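Long-range contacts in type C neurotoxin (Clostridium botulinum, PDB 4F83), which probably binds gangliosides or other receptors on nerve cells, being the receptor-binding part of a clostridial neurotoxin: residues Asp50-Asn55 with Ile179-Asp184; Asn254-Val259 with Leu329-Asn334; Ser285-Gly290 with Phe343-Ile348. All coordinates share one frame; numbering follows the deposited sequence.

How the contacts relate
The three contacts run along an elongated chain of two receptor-binding regions. Contact 1 (50-55 with 179-184) belongs to the N-terminal region, of concanavalin-like type, whereas contacts 2 and 3 lie in the C-terminal, trefoil region across the chain's centre. The centres of contacts 1 and 2 are about 50 Å apart and those of contacts 1 and 3 about 36 Å. Contacts 2 and 3 are closer, at about 22 Å between centres and about 5 Å between nearest atoms, without touching. Their segments alternate in sequence; strands 326-332 and 343-347, consecutive in the chain, belong to one sheet but are not neighbours. A sulfate, probably from the crystallisation liquor, binds at contact 2.

Contact 1: Asp50-Asn55 with Ile179-Asp184; sequences DKIIVN and IVFGID
Ile52 and Phe181 exchange two backbone hydrogen bonds, Ile52 N to Phe181 O at 2.9 Å and Phe181 N to Ile52 O at 2.8 Å, the latter almost straight at 178°. Val54 and Ile179 form a second such pair: Val54 N to Ile179 O and Ile179 N to Val54 O are each 2.8 Å. Between them Ile53 faces Val180 as a non-hydrogen-bonded pair. Weaker CA-H...O contacts supplement these bonds, with Lys51 CA 3.1 Å from Phe181 O. Beyond Gly182, a water that accepts the N-H of Ile183 bridges it to Asp50 O, and Gly182, with no side chain, lets Asp50 O come close to its CA.

Strand 51-55, paired on its other edge with 26-30 (Lys51 with Glu30, Ile53 with Arg28), is the middle member of a three-stranded antiparallel sheet in the concanavalin-like, jelly-roll part of the toxin.

Apolar contacts occupy both faces of this sheet. On the inner one lie Ile52, Val54, Ile179 and Phe181. Ile52 CB is 3.9 Å from Phe181 CB. Val54 CG2 approaches Phe181 CE1 obliquely at 4.0 Å. Phe181 CG is anti to the carbonyl carbon (chi1 -71°), and its ring turns an edge to Ile52 O, which lies in the ring plane. Phe43 and Phe198 make edge-to-face stacks with the same ring. On the other face Ile53 CG1 meets Val180 CG2, while Lys51 CD passes across Val180 CG1 at 4.1 Å.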
loop_
_atom_site.group_PDB
_atom_site.type_symbol
_atom_site.label_atom_id
_atom_site.label_comp_id
_atom_site.label_asym_id
_atom_site.label_seq_id
_atom_site.Cartn_x
_atom_site.Cartn_y
_atom_site.Cartn_z
ATOM N N ASP A 50 -16.327 -3.474 16.490
ATOM C CA ASP A 50 -16.197 -4.881 16.064
ATOM C C ASP A 50 -14.939 -5.523 16.645
ATOM O O ASP A 50 -13.959 -4.833 16.937
ATOM C CB ASP A 50 -16.244 -5.037 14.535
ATOM C CG ASP A 50 -15.007 -4.502 13.832
ATOM O OD1 ASP A 50 -14.738 -3.286 13.932
ATOM O OD2 ASP A 50 -14.320 -5.304 13.133
ATOM N N LYS A 51 -15.010 -6.839 16.869
ATOM C CA LYS A 51 -13.936 -7.559 17.572
ATOM C C LYS A 51 -13.713 -8.898 16.929
ATOM O O LYS A 51 -14.652 -9.505 16.419
ATOM C CB LYS A 51 -14.306 -7.807 19.029
ATOM C CG LYS A 51 -14.294 -6.589 19.929
ATOM C CD LYS A 51 -14.570 -7.015 21.379
ATOM C CE LYS A 51 -15.050 -5.838 22.243
ATOM N NZ LYS A 51 -14.280 -4.574 21.996
ATOM N N ILE A 52 -12.473 -9.370 16.981
ATOM C CA ILE A 52 -12.164 -10.757 16.705
ATOM C C ILE A 52 -11.537 -11.334 17.970
ATOM O O ILE A 52 -10.574 -10.800 18.485
ATOM C CB ILE A 52 -11.204 -10.914 15.482
ATOM C CG1 ILE A 52 -11.872 -10.370 14.209
ATOM C CG2 ILE A 52 -10.772 -12.385 15.302
ATOM C CD1 ILE A 52 -10.954 -10.314 13.006
ATOM N N ILE A 53 -12.118 -12.405 18.495
ATOM C CA ILE A 53 -11.618 -13.001 19.715
ATOM C C ILE A 53 -11.014 -14.350 19.364
ATOM O O ILE A 53 -11.706 -15.235 18.895
ATOM C CB ILE A 53 -12.751 -13.150 20.792
ATOM C CG1 ILE A 53 -13.317 -11.768 21.149
ATOM C CG2 ILE A 53 -12.219 -13.807 22.059
ATOM C CD1 ILE A 53 -14.580 -11.832 21.960
ATOM N N VAL A 54 -9.714 -14.475 19.557
ATOM C CA VAL A 54 -9.006 -15.731 19.322
ATOM C C VAL A 54 -8.701 -16.398 20.645
ATOM O O VAL A 54 -8.141 -15.771 21.546
ATOM C CB VAL A 54 -7.693 -15.491 18.519
ATOM C CG1 VAL A 54 -6.918 -16.794 18.341
ATOM C CG2 VAL A 54 -8.034 -14.877 17.145
ATOM N N ASN A 55 -9.076 -17.683 20.764
ATOM C CA ASN A 55 -8.669 -18.502 21.890
ATOM C C ASN A 55 -7.787 -19.655 21.448
ATOM O O ASN A 55 -8.255 -20.596 20.787
ATOM C CB ASN A 55 -9.901 -19.010 22.679
ATOM C CG ASN A 55 -10.350 -18.012 23.705
ATOM O OD1 ASN A 55 -9.762 -17.913 24.783
ATOM N ND2 ASN A 55 -11.330 -17.194 23.343
ATOM N N ILE A 179 -6.675 -13.646 22.620
ATOM C CA ILE A 179 -6.149 -12.482 21.911
ATOM C C ILE A 179 -7.353 -11.771 21.322
ATOM O O ILE A 179 -8.120 -12.381 20.568
ATOM C CB ILE A 179 -5.255 -12.904 20.762
ATOM C CG1 ILE A 179 -4.125 -13.808 21.297
ATOM C CG2 ILE A 179 -4.709 -11.648 19.987
ATOM C CD1 ILE A 179 -3.372 -14.538 20.206
ATOM N N VAL A 180 -7.527 -10.509 21.679
ATOM C CA VAL A 180 -8.692 -9.735 21.220
ATOM C C VAL A 180 -8.268 -8.614 20.283
ATOM O O VAL A 180 -7.467 -7.750 20.644
ATOM C CB VAL A 180 -9.488 -9.179 22.400
ATOM C CG1 VAL A 180 -10.671 -8.317 21.893
ATOM C CG2 VAL A 180 -9.978 -10.336 23.327
ATOM N N PHE A 181 -8.811 -8.650 19.072
ATOM C CA PHE A 181 -8.537 -7.652 18.059
ATOM C C PHE A 181 -9.718 -6.710 18.072
ATOM O O PHE A 181 -10.856 -7.160 17.983
ATOM C CB PHE A 181 -8.501 -8.329 16.678
ATOM C CG PHE A 181 -7.313 -9.218 16.441
ATOM C CD1 PHE A 181 -7.282 -10.526 16.926
ATOM C CD2 PHE A 181 -6.215 -8.750 15.703
ATOM C CE1 PHE A 181 -6.153 -11.372 16.671
ATOM C CE2 PHE A 181 -5.103 -9.590 15.450
ATOM C CZ PHE A 181 -5.087 -10.896 15.930
ATOM N N GLY A 182 -9.450 -5.409 18.154
ATOM C CA GLY A 182 -10.513 -4.394 18.037
ATOM C C GLY A 182 -10.256 -3.158 18.880
ATOM O O GLY A 182 -9.492 -3.195 19.866
ATOM N N ILE A 183 -10.881 -2.049 18.474
ATOM C CA ILE A 183 -10.788 -0.788 19.206
ATOM C C ILE A 183 -12.141 -0.409 19.796
ATOM O O ILE A 183 -13.164 -1.030 19.504
ATOM C CB ILE A 183 -10.258 0.382 18.316
ATOM C CG1 ILE A 183 -11.275 0.789 17.225
ATOM C CG2 ILE A 183 -8.954 0.018 17.690
ATOM C CD1 ILE A 183 -10.759 1.903 16.258
ATOM N N ASP A 184 -12.136 0.635 20.620
ATOM C CA ASP A 184 -13.352 1.089 21.283
ATOM C C ASP A 184 -14.354 1.711 20.340
ATOM O O ASP A 184 -13.987 2.429 19.390
ATOM C CB ASP A 184 -13.009 2.038 22.421
ATOM C CG ASP A 184 -12.298 1.334 23.535
ATOM O OD1 ASP A 184 -12.762 0.241 23.926
ATOM O OD2 ASP A 184 -11.263 1.844 23.997
HETATM O O HOH W 1 -12.724 -2.566 16.304
#

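Contact 2: Asn254-Val259 with Leu329-Asn334; sequences NILVLV and LKLQSN. With SO4 (sulfate ion), chain H.
Leu329 O is held by two neighbours in the other segment: it accepts a hydrogen bond from Leu256 N at 2.8 Å and a CA-H...O contact from Ile255 CA at 3.2 Å. The hydrogen bond is markedly bent, and Leu256 N is tilted 31° from the carbonyl plane. Water carries the polar link further. One molecule accepts from Leu329 N and bridges it to Leu256 O, tying the same two residues a second time; another takes the N-H of Leu331 and donates to Asn254 OD1, the latter a longer bond of 3.3 Å from the water oxygen.

The two strands, 122° apart in direction, thus meet at a single direct backbone bond and water bridges. Strand 255-260 forms a hairpin with 247-252, and 326-332 belongs to the large curled sheet of the beta-trefoil region, so the contact fastens hairpin to sheet.

Leu256 fills the angle between them. With CG anti to the carbonyl carbon (chi1 -62°) and CB already pointing toward the other strand, the branch carries its two methyls against Leu329 and Leu331. Leu256 CD1 comes obliquely to Leu329 CB, 4.1 Å away. Leu256 CD2 is 3.9 Å from Leu331 CG, where the two side chains cross at about a right angle. Ile306 and Pro386 also touch Leu256.

On the outer side, Lys330 CB rests 3.2 Å from Asn254 O. Beyond CG the lysine is extended, and Lys330 NZ gives a hydrogen bond of 3.1 Å to O4 of a sulfate, probably from the crystallisation liquor, that also binds Thr310 N, Asp311 N and Arg377 NH2.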
loop_
_atom_site.group_PDB
_atom_site.type_symbol
_atom_site.label_atom_id
_atom_site.label_comp_id
_atom_site.label_asym_id
_atom_site.label_seq_id
_atom_site.Cartn_x
_atom_site.Cartn_y
_atom_site.Cartn_z
ATOM N N ASN A 254 -4.488 20.657 -26.825
ATOM C CA ASN A 254 -4.310 19.360 -27.504
ATOM C C ASN A 254 -3.229 18.434 -26.952
ATOM O O ASN A 254 -2.886 17.449 -27.600
ATOM C CB ASN A 254 -4.148 19.506 -29.034
ATOM C CG ASN A 254 -4.620 18.255 -29.801
ATOM O OD1 ASN A 254 -5.503 17.516 -29.329
ATOM N ND2 ASN A 254 -4.037 18.017 -30.981
ATOM N N ILE A 255 -2.672 18.750 -25.783
ATOM C CA ILE A 255 -1.800 17.778 -25.111
ATOM C C ILE A 255 -2.198 17.650 -23.643
ATOM O O ILE A 255 -3.081 18.364 -23.173
ATOM C CB ILE A 255 -0.286 18.135 -25.209
ATOM C CG1 ILE A 255 -0.017 19.426 -24.489
ATOM C CG2 ILE A 255 0.206 18.158 -26.696
ATOM C CD1 ILE A 255 1.459 19.638 -24.159
ATOM N N LEU A 256 -1.561 16.751 -22.917
ATOM C CA LEU A 256 -1.771 16.689 -21.468
ATOM C C LEU A 256 -0.618 17.371 -20.741
ATOM O O LEU A 256 0.553 17.207 -21.133
ATOM C CB LEU A 256 -1.889 15.215 -21.008
ATOM C CG LEU A 256 -3.069 14.467 -21.620
ATOM C CD1 LEU A 256 -3.061 13.021 -21.109
ATOM C CD2 LEU A 256 -4.380 15.178 -21.274
ATOM N N VAL A 257 -0.952 18.142 -19.688
ATOM C CA VAL A 257 0.045 18.742 -18.813
ATOM C C VAL A 257 -0.309 18.492 -17.372
ATOM O O VAL A 257 -1.431 18.041 -17.079
ATOM C CB VAL A 257 0.219 20.254 -19.102
ATOM C CG1 VAL A 257 0.727 20.453 -20.537
ATOM C CG2 VAL A 257 -1.125 21.016 -18.882
ATOM N N LEU A 258 0.626 18.744 -16.466
ATOM C CA LEU A 258 0.358 18.556 -15.029
ATOM C C LEU A 258 0.207 19.921 -14.387
ATOM O O LEU A 258 1.122 20.751 -14.446
ATOM C CB LEU A 258 1.493 17.782 -14.363
ATOM C CG LEU A 258 1.942 16.512 -15.111
ATOM C CD1 LEU A 258 3.090 15.789 -14.355
ATOM C CD2 LEU A 258 0.765 15.565 -15.320
ATOM N N VAL A 259 -0.967 20.166 -13.819
ATOM C CA VAL A 259 -1.346 21.470 -13.302
ATOM C C VAL A 259 -1.435 21.371 -11.772
ATOM O O VAL A 259 -1.949 20.385 -11.247
ATOM C CB VAL A 259 -2.755 21.851 -13.860
ATOM C CG1 VAL A 259 -3.265 23.176 -13.294
ATOM C CG2 VAL A 259 -2.765 21.859 -15.421
ATOM N N LEU A 329 1.508 13.478 -24.818
ATOM C CA LEU A 329 0.292 12.654 -24.801
ATOM C C LEU A 329 -0.913 13.538 -25.074
ATOM O O LEU A 329 -0.899 14.733 -24.766
ATOM C CB LEU A 329 0.128 11.975 -23.438
ATOM C CG LEU A 329 1.376 11.262 -22.901
ATOM C CD1 LEU A 329 1.083 10.680 -21.523
ATOM C CD2 LEU A 329 1.752 10.134 -23.873
ATOM N N LYS A 330 -1.974 12.945 -25.620
ATOM C CA LYS A 330 -3.181 13.731 -25.904
ATOM C C LYS A 330 -4.425 12.876 -25.669
ATOM O O LYS A 330 -4.320 11.686 -25.471
ATOM C CB LYS A 330 -3.154 14.261 -27.332
ATOM C CG LYS A 330 -3.351 13.245 -28.395
ATOM C CD LYS A 330 -3.059 13.883 -29.806
ATOM C CE LYS A 330 -3.162 12.852 -30.902
ATOM N NZ LYS A 330 -2.870 13.437 -32.264
ATOM N N LEU A 331 -5.585 13.530 -25.631
ATOM C CA LEU A 331 -6.857 12.799 -25.548
ATOM C C LEU A 331 -7.452 12.564 -26.906
ATOM O O LEU A 331 -7.368 13.438 -27.798
ATOM C CB LEU A 331 -7.857 13.574 -24.685
ATOM C CG LEU A 331 -7.454 13.873 -23.237
ATOM C CD1 LEU A 331 -8.532 14.763 -22.564
ATOM C CD2 LEU A 331 -7.207 12.594 -22.459
ATOM N N GLN A 332 -8.090 11.407 -27.052
ATOM C CA GLN A 332 -8.748 10.993 -28.282
ATOM C C GLN A 332 -10.163 10.558 -27.915
ATOM O O GLN A 332 -10.350 9.742 -27.033
ATOM C CB GLN A 332 -7.989 9.803 -28.891
ATOM C CG GLN A 332 -8.720 9.139 -30.039
ATOM C CD GLN A 332 -7.870 8.153 -30.795
ATOM O OE1 GLN A 332 -6.841 8.515 -31.369
ATOM N NE2 GLN A 332 -8.310 6.909 -30.837
ATOM N N SER A 333 -11.164 11.070 -28.623
ATOM C CA SER A 333 -12.546 10.702 -28.275
ATOM C C SER A 333 -12.992 9.407 -28.927
ATOM O O SER A 333 -13.955 8.777 -28.479
ATOM C CB SER A 333 -13.509 11.833 -28.627
ATOM O OG SER A 333 -13.365 12.126 -29.989
ATOM N N ASN A 334 -12.306 8.991 -29.988
ATOM C CA ASN A 334 -12.561 7.688 -30.588
ATOM C C ASN A 334 -11.991 6.582 -29.690
ATOM O O ASN A 334 -10.777 6.527 -29.458
ATOM C CB ASN A 334 -11.935 7.642 -31.982
ATOM C CG ASN A 334 -12.561 6.624 -32.850
ATOM O OD1 ASN A 334 -12.725 5.460 -32.459
ATOM N ND2 ASN A 334 -12.945 7.041 -34.048
HETATM S S SO4 H . 0.770 14.558 -33.140
HETATM O O1 SO4 H . 0.292 14.672 -34.520
HETATM O O2 SO4 H . 2.241 14.443 -33.180
HETATM O O3 SO4 H . 0.383 15.777 -32.446
HETATM O O4 SO4 H . 0.186 13.377 -32.480
HETATM O O HOH W 2 -5.812 16.313 -26.311
HETATM O O HOH W 3 1.653 15.230 -22.711
#

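Contact 3: Ser285-Gly290 with Phe343-Ile348; sequences SRILNG and FSIKNI
Asn289 reaches from a loop to the backbone of Lys346 and Asn347, on strand 343-347 of the beta-trefoil region. The loop joins strands 273-277 and 292-299, and strand 292-299 is itself a partner of 343-347 in the sheet, so the contact folds the end of that connection against the neighbouring strand. The touching parts run nearly at right angles, 98° between their directions.

From CB, the Asn289 side chain sets off with CG opposite its own backbone N (chi1 179°), a torsion that carries the amide across to the strand. Asn289 CG comes to 4.0 Å from Asn347 N. At the tip, Asn289 OD1 accepts the N-H of Asn347, 3.0 Å from Asn347 N, in a fairly straight bond whose donor stands well above the carbonyl plane and so does not meet a lone pair. Asn289 OD1 also lies 3.2 Å from Lys346 CA and 3.6 Å from Lys346 CB, so it is lodged against the lysine's backbone and the root of its side chain. Beyond that root the lysine stretches away from the loop, and its NZ is hydrogen-bonded to a tetraethylene glycol molecule, probably from the crystallisation liquor.

One residue further on, Gly290 adds a second anchor. Gly290 N gives a 2.8 Å hydrogen bond to Ile345 O, with the donor nearly along the axis of that carbonyl. Two successive loop residues therefore grip the strand at Ile345 and Asn347, one through backbone and the other through side chain. The Asn347 amide turns elsewhere, its ND2 making a weak hydrogen bond to Arg220 O.

Beneath these polar links is an apolar touch between buried isoleucines, whose side chains cross at about a right angle: Ile287 CG2 lies 3.7 Å from Ile345 CG2, methyl against methyl.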
loop_
_atom_site.group_PDB
_atom_site.type_symbol
_atom_site.label_atom_id
_atom_site.label_comp_id
_atom_site.label_asym_id
_atom_site.label_seq_id
_atom_site.Cartn_x
_atom_site.Cartn_y
_atom_site.Cartn_z
ATOM N N SER A 285 -10.909 -6.382 -12.192
ATOM C CA SER A 285 -9.929 -7.348 -11.758
ATOM C C SER A 285 -8.575 -6.663 -11.451
ATOM O O SER A 285 -8.354 -5.476 -11.788
ATOM C CB SER A 285 -9.796 -8.507 -12.774
ATOM O OG SER A 285 -9.228 -8.065 -13.989
ATOM N N ARG A 286 -7.724 -7.378 -10.734
ATOM C CA ARG A 286 -6.448 -6.832 -10.342
ATOM C C ARG A 286 -5.573 -6.613 -11.566
ATOM O O ARG A 286 -5.565 -7.433 -12.495
ATOM C CB ARG A 286 -5.742 -7.768 -9.369
ATOM C CG ARG A 286 -6.375 -7.805 -8.015
ATOM C CD ARG A 286 -5.728 -8.893 -7.170
ATOM N NE ARG A 286 -6.147 -8.758 -5.782
ATOM C CZ ARG A 286 -5.696 -9.520 -4.789
ATOM N NH1 ARG A 286 -4.797 -10.472 -5.039
ATOM N NH2 ARG A 286 -6.129 -9.302 -3.539
ATOM N N ILE A 287 -4.824 -5.507 -11.555
ATOM C CA ILE A 287 -3.869 -5.229 -12.623
ATOM C C ILE A 287 -2.515 -5.821 -12.248
ATOM O O ILE A 287 -2.005 -5.569 -11.165
ATOM C CB ILE A 287 -3.739 -3.714 -12.861
ATOM C CG1 ILE A 287 -5.129 -3.114 -13.203
ATOM C CG2 ILE A 287 -2.698 -3.418 -13.967
ATOM C CD1 ILE A 287 -5.098 -1.566 -13.519
ATOM N N LEU A 288 -1.950 -6.618 -13.156
ATOM C CA LEU A 288 -0.758 -7.394 -12.864
ATOM C C LEU A 288 0.434 -6.877 -13.635
ATOM O O LEU A 288 0.316 -6.250 -14.712
ATOM C CB LEU A 288 -0.983 -8.880 -13.196
ATOM C CG LEU A 288 -2.218 -9.517 -12.562
ATOM C CD1 LEU A 288 -2.245 -10.975 -12.920
ATOM C CD2 LEU A 288 -2.195 -9.334 -11.051
ATOM N N ASN A 289 1.602 -7.138 -13.078
ATOM C CA ASN A 289 2.860 -6.802 -13.708
ATOM C C ASN A 289 2.907 -7.320 -15.149
ATOM O O ASN A 289 2.708 -8.526 -15.381
ATOM C CB ASN A 289 3.984 -7.446 -12.875
ATOM C CG ASN A 289 5.351 -7.184 -13.435
ATOM O OD1 ASN A 289 5.685 -6.055 -13.811
ATOM N ND2 ASN A 289 6.158 -8.234 -13.515
ATOM N N GLY A 290 3.154 -6.411 -16.102
ATOM C CA GLY A 290 3.210 -6.723 -17.523
ATOM C C GLY A 290 1.918 -6.566 -18.321
ATOM O O GLY A 290 1.913 -6.712 -19.583
ATOM N N PHE A 343 -0.461 0.613 -23.463
ATOM C CA PHE A 343 0.756 0.739 -22.676
ATOM C C PHE A 343 0.941 -0.533 -21.894
ATOM O O PHE A 343 -0.011 -1.306 -21.757
ATOM C CB PHE A 343 0.619 1.938 -21.721
ATOM C CG PHE A 343 0.437 3.265 -22.442
ATOM C CD1 PHE A 343 1.540 4.021 -22.807
ATOM C CD2 PHE A 343 -0.847 3.726 -22.780
ATOM C CE1 PHE A 343 1.382 5.253 -23.491
ATOM C CE2 PHE A 343 -1.026 4.930 -23.445
ATOM C CZ PHE A 343 0.092 5.707 -23.807
ATOM N N SER A 344 2.155 -0.787 -21.405
ATOM C CA SER A 344 2.323 -1.905 -20.464
ATOM C C SER A 344 2.697 -1.307 -19.127
ATOM O O SER A 344 3.456 -0.314 -19.068
ATOM C CB SER A 344 3.379 -2.902 -20.930
ATOM O OG SER A 344 4.553 -2.244 -21.311
ATOM N N ILE A 345 2.186 -1.898 -18.053
ATOM C CA ILE A 345 2.493 -1.391 -16.710
ATOM C C ILE A 345 3.345 -2.424 -15.974
ATOM O O ILE A 345 3.008 -3.596 -15.970
ATOM C CB ILE A 345 1.187 -1.037 -15.936
ATOM C CG1 ILE A 345 1.509 -0.441 -14.567
ATOM C CG2 ILE A 345 0.222 -2.270 -15.848
ATOM C CD1 ILE A 345 0.310 0.348 -14.012
ATOM N N LYS A 346 4.462 -1.998 -15.372
ATOM C CA LYS A 346 5.389 -2.960 -14.750
ATOM C C LYS A 346 5.831 -2.491 -13.373
ATOM O O LYS A 346 5.924 -1.300 -13.129
ATOM C CB LYS A 346 6.637 -3.129 -15.643
ATOM C CG LYS A 346 6.328 -3.778 -17.003
ATOM C CD LYS A 346 7.609 -4.190 -17.769
ATOM C CE LYS A 346 7.218 -4.749 -19.151
ATOM N NZ LYS A 346 8.355 -5.305 -19.937
ATOM N N ASN A 347 6.164 -3.430 -12.493
ATOM C CA ASN A 347 6.674 -3.061 -11.195
ATOM C C ASN A 347 8.135 -2.699 -11.333
ATOM O O ASN A 347 8.847 -3.277 -12.160
ATOM C CB ASN A 347 6.471 -4.198 -10.188
ATOM C CG ASN A 347 5.119 -4.134 -9.498
ATOM O OD1 ASN A 347 4.499 -3.065 -9.409
ATOM N ND2 ASN A 347 4.659 -5.271 -8.988
ATOM N N ILE A 348 8.569 -1.715 -10.553
ATOM C CA ILE A 348 9.941 -1.249 -10.558
ATOM C C ILE A 348 10.819 -2.336 -10.010
ATOM O O ILE A 348 10.693 -2.676 -8.855
ATOM C CB ILE A 348 10.104 -0.014 -9.695
ATOM C CG1 ILE A 348 9.226 1.094 -10.271
ATOM C CG2 ILE A 348 11.542 0.393 -9.656
ATOM C CD1 ILE A 348 8.768 2.083 -9.277
#